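Local coordinates for protein ADP-dependent (S)-NAD(P)H-hydrate dehydratase (Enterococcus faecalis, PDB 2R3B) that probably repairs hydrated NADH and NADPH by dehydrating the S epimer of NAD(P)HX, converting ADP to AMP and phosphate in the process, at residues B[82-87]-B[94-99]; B[243-248]-B[253-258]. One frame throughout, in Å; residues are numbered along the deposited sequence.

Contact 1: residues B[82-87]-B[94-99]; sequences KNHGPL and AMVVGF
Helix segment 84-87 lies against strand segment 95-97, with the CA atoms of His84 and Val96 6.5 Å apart; farther along, Leu87 pairs with Ala94. His84 lays one face of its imidazole on Val96. Val96 CB sits 3.7 Å from the ring centroid, only 7° off the ring normal, a CH-pi contact over the centre of the face. Val96 CG2 leans to one side and reaches 3.5 Å from His84 ND1. The edge of the ring meets the backbone at Gly98: His84 CE1 is 3.5 Å from Gly98 N, which lies near the ring plane. Gly98 N is itself hydrogen-bonded to Glu101 OE2. The torsion of His84 (chi1 -67°) sets CG opposite its own carbonyl carbon and points the ring at the strand. This is the helix-to-strand half of the beta-alpha-beta unit 74-78, 84-90, 95-97, in the ribokinase-like fold. Strand 95-97 is the outermost strand on this side of the sheet within the chain. Both ring nitrogens are used beyond the contact: His84 NE2 bonds to Thr79 O, and ND1 to Lys82 NZ of the second subunit. If that lysine is charged it can only donate, and Thr79 O can only accept, which is consistent with a neutral ring protonated at NE2. These two bonds probably fix the rotation of the imidazole. Leu87 continues the apolar layer toward the end of the segment. In the conformer given, one of two deposited, Leu87 CD2 lies 3.6 Å from Ala94 CB and 3.9 Å from Val96 CG1. Leu87 CG stands anti to the backbone N (chi1 -170°), which sends the branch toward the strand. Leu87 also touches Val77 of the neighbouring strand and Ile61 and Thr64 of helix 57-70.

Contact 2: residues B[243-248]-B[253-258]; sequences GFLAQF and ETIAGA
Phe244 O takes two backbone bonds, from Phe248 N at 2.9 Å and from Gln247 N at 3.1 Å. The methyl of Thr254 rests against the same oxygen from the other helix, with Thr254 CG2 3.6 Å from Phe244 O. The short segments run in broadly opposed directions, at 142°, with axes 9.1 Å apart. Thr254 sits in the middle of the interface. Its CG2 is anti to the backbone N and meets Phe244 CB, Leu245 CD2 and Phe248 CB. Its hydroxyl points elsewhere, to Lys249 O in the link between the helices. The ring of Phe244 is held on both faces. Phe248 CE2 lies 3.7 Å above the plane, over the ring centre. On the opposite face is Ala258 CA, offset toward the rim. Ala258 CB adds a CH-pi contact 4.2 Å from the centroid of that ring, and Phe244 CE2 lies against the backbone of Gly257. Joined by a short link, helices 233-247 and 252-269 form an alpha-alpha hairpin, and its sheet-facing side is carried by two aliphatic side chains. Leu245 CD2 meets Ile255 CG1 at 3.9 Å. Leu245 then rests on Trp143 and Ile145, and Ile255 on Thr202 and Val204, in strands 143-147 and 202-205 of the central sheet. Val31 and Met289 help to enclose the aromatic side. At the far flank, Gln247 NE2 donates to Gly243 O at 2.9 Å, from above the carbonyl plane, and also bonds to Ser70 O; Gln247 OE1 bonds to Arg35. The polar ends of Thr254 and Gln247 are bonded within their own segment or to outside residues, and what joins the two segments is apolar packing around a threonine methyl and a phenyl ring.

In the fold
From the N terminus, the chain first reaches contact 1, at one margin of the sheet. Six residues separate its segments, three of them the end of helix 84-90, before strand 95-97. The chain then builds the rest of the sheet before contact 2 closes an even shorter turn between helices 233-247 and 252-269. The two loops follow in series and neither encloses the other. The centres of contact 1 and contact 2 are about 25 Å apart, and the two do not touch. Helix 57-70 is a common neighbour: Ile61 and Thr64 touch contact 1, and Ser70 O bonds to Gln247 of contact 2. Both contacts also touch the second subunit of the tetramer.

Contact 1: residues B[82-87]-B[94-99]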
loop_
_atom_site.group_PDB
_atom_site.type_symbol
_atom_site.label_atom_id
_atom_site.label_comp_id
_atom_site.label_asym_id
_atom_site.label_seq_id
_atom_site.Cartn_x
_atom_site.Cartn_y
_atom_site.Cartn_z
ATOM N N LYS B 82 5.834 8.777 -14.128
ATOM C CA LYS B 82 5.644 9.234 -12.731
ATOM C C LYS B 82 4.692 8.324 -11.957
ATOM O O LYS B 82 4.862 8.110 -10.759
ATOM C CB LYS B 82 5.095 10.682 -12.749
ATOM C CG LYS B 82 4.794 11.306 -11.372
ATOM C CD LYS B 82 4.213 12.711 -11.457
ATOM C CE LYS B 82 3.992 13.302 -10.047
ATOM N NZ LYS B 82 3.422 14.652 -10.127
ATOM N N ASN B 83 3.666 7.828 -12.644
ATOM C CA ASN B 83 2.582 7.079 -12.001
ATOM C C ASN B 83 2.848 5.590 -11.873
ATOM O O ASN B 83 2.081 4.883 -11.219
ATOM C CB ASN B 83 1.271 7.319 -12.748
ATOM C CG ASN B 83 0.895 8.800 -12.813
ATOM O OD1 ASN B 83 0.981 9.523 -11.821
ATOM N ND2 ASN B 83 0.519 9.258 -13.996
ATOM N N HIS B 84 3.920 5.080 -12.474
ATOM C CA HIS B 84 4.073 3.633 -12.516
ATOM C C HIS B 84 4.311 2.990 -11.147
ATOM O O HIS B 84 3.860 1.851 -10.911
ATOM C CB HIS B 84 5.202 3.269 -13.450
ATOM C CG HIS B 84 4.931 3.590 -14.881
ATOM N ND1 HIS B 84 5.832 3.307 -15.887
ATOM C CD2 HIS B 84 3.888 4.217 -15.473
ATOM C CE1 HIS B 84 5.347 3.733 -17.037
ATOM N NE2 HIS B 84 4.174 4.293 -16.820
ATOM N N GLY B 85 5.034 3.690 -10.277
ATOM C CA GLY B 85 5.329 3.220 -8.903
ATOM C C GLY B 85 4.048 3.038 -8.094
ATOM O O GLY B 85 3.756 1.941 -7.630
ATOM N N PRO B 86 3.283 4.116 -7.885
ATOM C CA PRO B 86 2.070 3.910 -7.078
ATOM C C PRO B 86 1.086 2.953 -7.723
ATOM O O PRO B 86 0.324 2.269 -7.023
ATOM C CB PRO B 86 1.495 5.332 -6.920
ATOM C CG PRO B 86 2.203 6.146 -7.889
ATOM C CD PRO B 86 3.512 5.539 -8.171
ATOM N N LEU B 87 1.077 2.908 -9.053
ATOM C CA LEU B 87 0.197 1.980 -9.751
ATOM C C LEU B 87 0.565 0.530 -9.395
ATOM O O LEU B 87 -0.305 -0.280 -9.060
ATOM C CB LEU B 87 0.241 2.219 -11.277
ATOM C CG LEU B 87 -0.833 1.474 -12.118
ATOM C CD1 LEU B 87 -1.191 2.286 -13.371
ATOM C CD2 LEU B 87 -0.375 0.098 -12.520
ATOM N N ALA B 94 -0.904 -5.212 -13.376
ATOM C CA ALA B 94 -0.908 -4.364 -14.558
ATOM C C ALA B 94 0.481 -4.224 -15.131
ATOM O O ALA B 94 1.460 -4.039 -14.375
ATOM C CB ALA B 94 -1.395 -2.957 -14.202
HETATM N N MSE B 95 0.569 -4.221 -16.452
HETATM C CA MSE B 95 1.821 -3.883 -17.131
HETATM C C MSE B 95 1.813 -2.360 -17.438
HETATM O O MSE B 95 0.727 -1.729 -17.495
HETATM C CB MSE B 95 1.981 -4.804 -18.341
HETATM C CG MSE B 95 1.957 -6.337 -17.916
HETATM SE SE MSE B 95 1.866 -7.343 -19.512
HETATM C CE MSE B 95 -0.112 -7.292 -19.694
ATOM N N VAL B 96 2.992 -1.747 -17.553
ATOM C CA VAL B 96 3.076 -0.276 -17.635
ATOM C C VAL B 96 3.954 0.188 -18.789
ATOM O O VAL B 96 5.060 -0.321 -19.005
ATOM C CB VAL B 96 3.535 0.390 -16.333
ATOM C CG1 VAL B 96 2.485 0.212 -15.213
ATOM C CG2 VAL B 96 4.920 -0.112 -15.871
ATOM N N VAL B 97 3.460 1.198 -19.491
ATOM C CA VAL B 97 4.164 1.805 -20.608
ATOM C C VAL B 97 4.055 3.313 -20.422
ATOM O O VAL B 97 2.981 3.826 -20.090
ATOM C CB VAL B 97 3.553 1.365 -21.945
ATOM C CG1 VAL B 97 4.244 2.076 -23.161
ATOM C CG2 VAL B 97 3.633 -0.204 -22.067
ATOM N N GLY B 98 5.166 4.013 -20.557
ATOM C CA GLY B 98 5.151 5.491 -20.473
ATOM C C GLY B 98 4.711 6.174 -21.760
ATOM O O GLY B 98 4.787 5.632 -22.864
ATOM N N PHE B 99 4.226 7.383 -21.625
ATOM C CA PHE B 99 3.807 8.172 -22.782
ATOM C C PHE B 99 4.921 8.424 -23.785
ATOM O O PHE B 99 4.641 8.636 -24.984
ATOM C CB PHE B 99 3.308 9.528 -22.328
ATOM C CG PHE B 99 1.974 9.511 -21.633
ATOM C CD1 PHE B 99 0.910 8.778 -22.117
ATOM C CD2 PHE B 99 1.764 10.326 -20.550
ATOM C CE1 PHE B 99 -0.324 8.805 -21.472
ATOM C CE2 PHE B 99 0.527 10.363 -19.927
ATOM C CZ PHE B 99 -0.494 9.588 -20.390
#

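Contact 2: residues B[243-248]-B[253-258]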
loop_
_atom_site.group_PDB
_atom_site.type_symbol
_atom_site.label_atom_id
_atom_site.label_comp_id
_atom_site.label_asym_id
_atom_site.label_seq_id
_atom_site.Cartn_x
_atom_site.Cartn_y
_atom_site.Cartn_z
ATOM N N GLY B 243 -13.133 -3.875 -18.796
ATOM C CA GLY B 243 -13.004 -5.276 -18.388
ATOM C C GLY B 243 -14.172 -6.146 -18.856
ATOM O O GLY B 243 -13.983 -7.299 -19.220
ATOM N N PHE B 244 -15.388 -5.588 -18.845
ATOM C CA PHE B 244 -16.532 -6.318 -19.342
ATOM C C PHE B 244 -16.433 -6.574 -20.838
ATOM O O PHE B 244 -16.650 -7.701 -21.289
ATOM C CB PHE B 244 -17.843 -5.612 -18.994
ATOM C CG PHE B 244 -18.437 -6.064 -17.693
ATOM C CD1 PHE B 244 -17.639 -6.130 -16.547
ATOM C CD2 PHE B 244 -19.780 -6.371 -17.587
ATOM C CE1 PHE B 244 -18.175 -6.566 -15.327
ATOM C CE2 PHE B 244 -20.326 -6.799 -16.357
ATOM C CZ PHE B 244 -19.529 -6.882 -15.232
ATOM N N LEU B 245 -16.100 -5.542 -21.604
ATOM C CA LEU B 245 -15.980 -5.681 -23.070
ATOM C C LEU B 245 -14.840 -6.644 -23.448
ATOM O O LEU B 245 -14.847 -7.257 -24.511
ATOM C CB LEU B 245 -15.799 -4.330 -23.736
ATOM C CG LEU B 245 -17.065 -3.470 -23.753
ATOM C CD1 LEU B 245 -16.730 -2.059 -24.204
ATOM C CD2 LEU B 245 -18.147 -4.096 -24.658
ATOM N N ALA B 246 -13.866 -6.786 -22.557
ATOM C CA ALA B 246 -12.741 -7.685 -22.765
ATOM C C ALA B 246 -13.144 -9.153 -22.697
ATOM O O ALA B 246 -12.553 -9.970 -23.395
ATOM C CB ALA B 246 -11.627 -7.407 -21.760
ATOM N N GLN B 247 -14.185 -9.454 -21.914
ATOM C CA GLN B 247 -14.523 -10.818 -21.532
ATOM C C GLN B 247 -15.831 -11.341 -22.103
ATOM O O GLN B 247 -15.980 -12.550 -22.263
ATOM C CB GLN B 247 -14.754 -10.860 -20.027
ATOM C CG GLN B 247 -13.616 -10.681 -19.196
ATOM C CD GLN B 247 -14.085 -10.632 -17.782
ATOM O OE1 GLN B 247 -14.350 -11.676 -17.185
ATOM N NE2 GLN B 247 -14.198 -9.424 -17.233
ATOM N N PHE B 248 -16.800 -10.456 -22.321
ATOM C CA PHE B 248 -18.180 -10.884 -22.541
ATOM C C PHE B 248 -18.604 -10.611 -23.976
ATOM O O PHE B 248 -17.804 -10.154 -24.783
ATOM C CB PHE B 248 -19.084 -10.217 -21.504
ATOM C CG PHE B 248 -18.749 -10.579 -20.079
ATOM C CD1 PHE B 248 -18.613 -11.896 -19.702
ATOM C CD2 PHE B 248 -18.582 -9.579 -19.102
ATOM C CE1 PHE B 248 -18.301 -12.236 -18.406
ATOM C CE2 PHE B 248 -18.261 -9.908 -17.794
ATOM C CZ PHE B 248 -18.125 -11.203 -17.432
ATOM N N GLU B 253 -25.473 -4.818 -24.486
ATOM C CA GLU B 253 -25.941 -5.335 -23.210
ATOM C C GLU B 253 -24.778 -5.477 -22.214
ATOM O O GLU B 253 -24.940 -5.314 -20.999
ATOM C CB GLU B 253 -26.594 -6.697 -23.377
ATOM C CG GLU B 253 -28.056 -6.634 -23.885
ATOM C CD GLU B 253 -28.218 -6.402 -25.394
ATOM O OE1 GLU B 253 -27.229 -6.420 -26.173
ATOM O OE2 GLU B 253 -29.386 -6.203 -25.801
ATOM N N THR B 254 -23.604 -5.801 -22.745
ATOM C CA THR B 254 -22.409 -5.961 -21.912
ATOM C C THR B 254 -22.059 -4.656 -21.226
ATOM O O THR B 254 -21.710 -4.661 -20.074
ATOM C CB THR B 254 -21.249 -6.526 -22.747
ATOM O OG1 THR B 254 -21.565 -7.889 -23.098
ATOM C CG2 THR B 254 -19.928 -6.496 -21.974
ATOM N N ILE B 255 -22.168 -3.552 -21.948
ATOM C CA ILE B 255 -21.895 -2.227 -21.417
ATOM C C ILE B 255 -22.939 -1.889 -20.354
ATOM O O ILE B 255 -22.609 -1.391 -19.301
ATOM C CB ILE B 255 -21.858 -1.158 -22.552
ATOM C CG1 ILE B 255 -20.780 -1.480 -23.589
ATOM C CG2 ILE B 255 -21.599 0.257 -21.969
ATOM C CD1 ILE B 255 -20.818 -0.629 -24.821
ATOM N N ALA B 256 -24.222 -2.166 -20.633
ATOM C CA ALA B 256 -25.266 -1.974 -19.659
ATOM C C ALA B 256 -25.039 -2.767 -18.370
ATOM O O ALA B 256 -25.328 -2.292 -17.273
ATOM C CB ALA B 256 -26.632 -2.330 -20.286
ATOM N N GLY B 257 -24.541 -3.994 -18.491
ATOM C CA GLY B 257 -24.219 -4.820 -17.325
ATOM C C GLY B 257 -23.155 -4.190 -16.421
ATOM O O GLY B 257 -23.267 -4.226 -15.190
ATOM N N ALA B 258 -22.100 -3.681 -17.038
ATOM C CA ALA B 258 -21.058 -2.920 -16.352
ATOM C C ALA B 258 -21.616 -1.715 -15.588
ATOM O O ALA B 258 -21.306 -1.496 -14.408
ATOM C CB ALA B 258 -19.954 -2.473 -17.393
#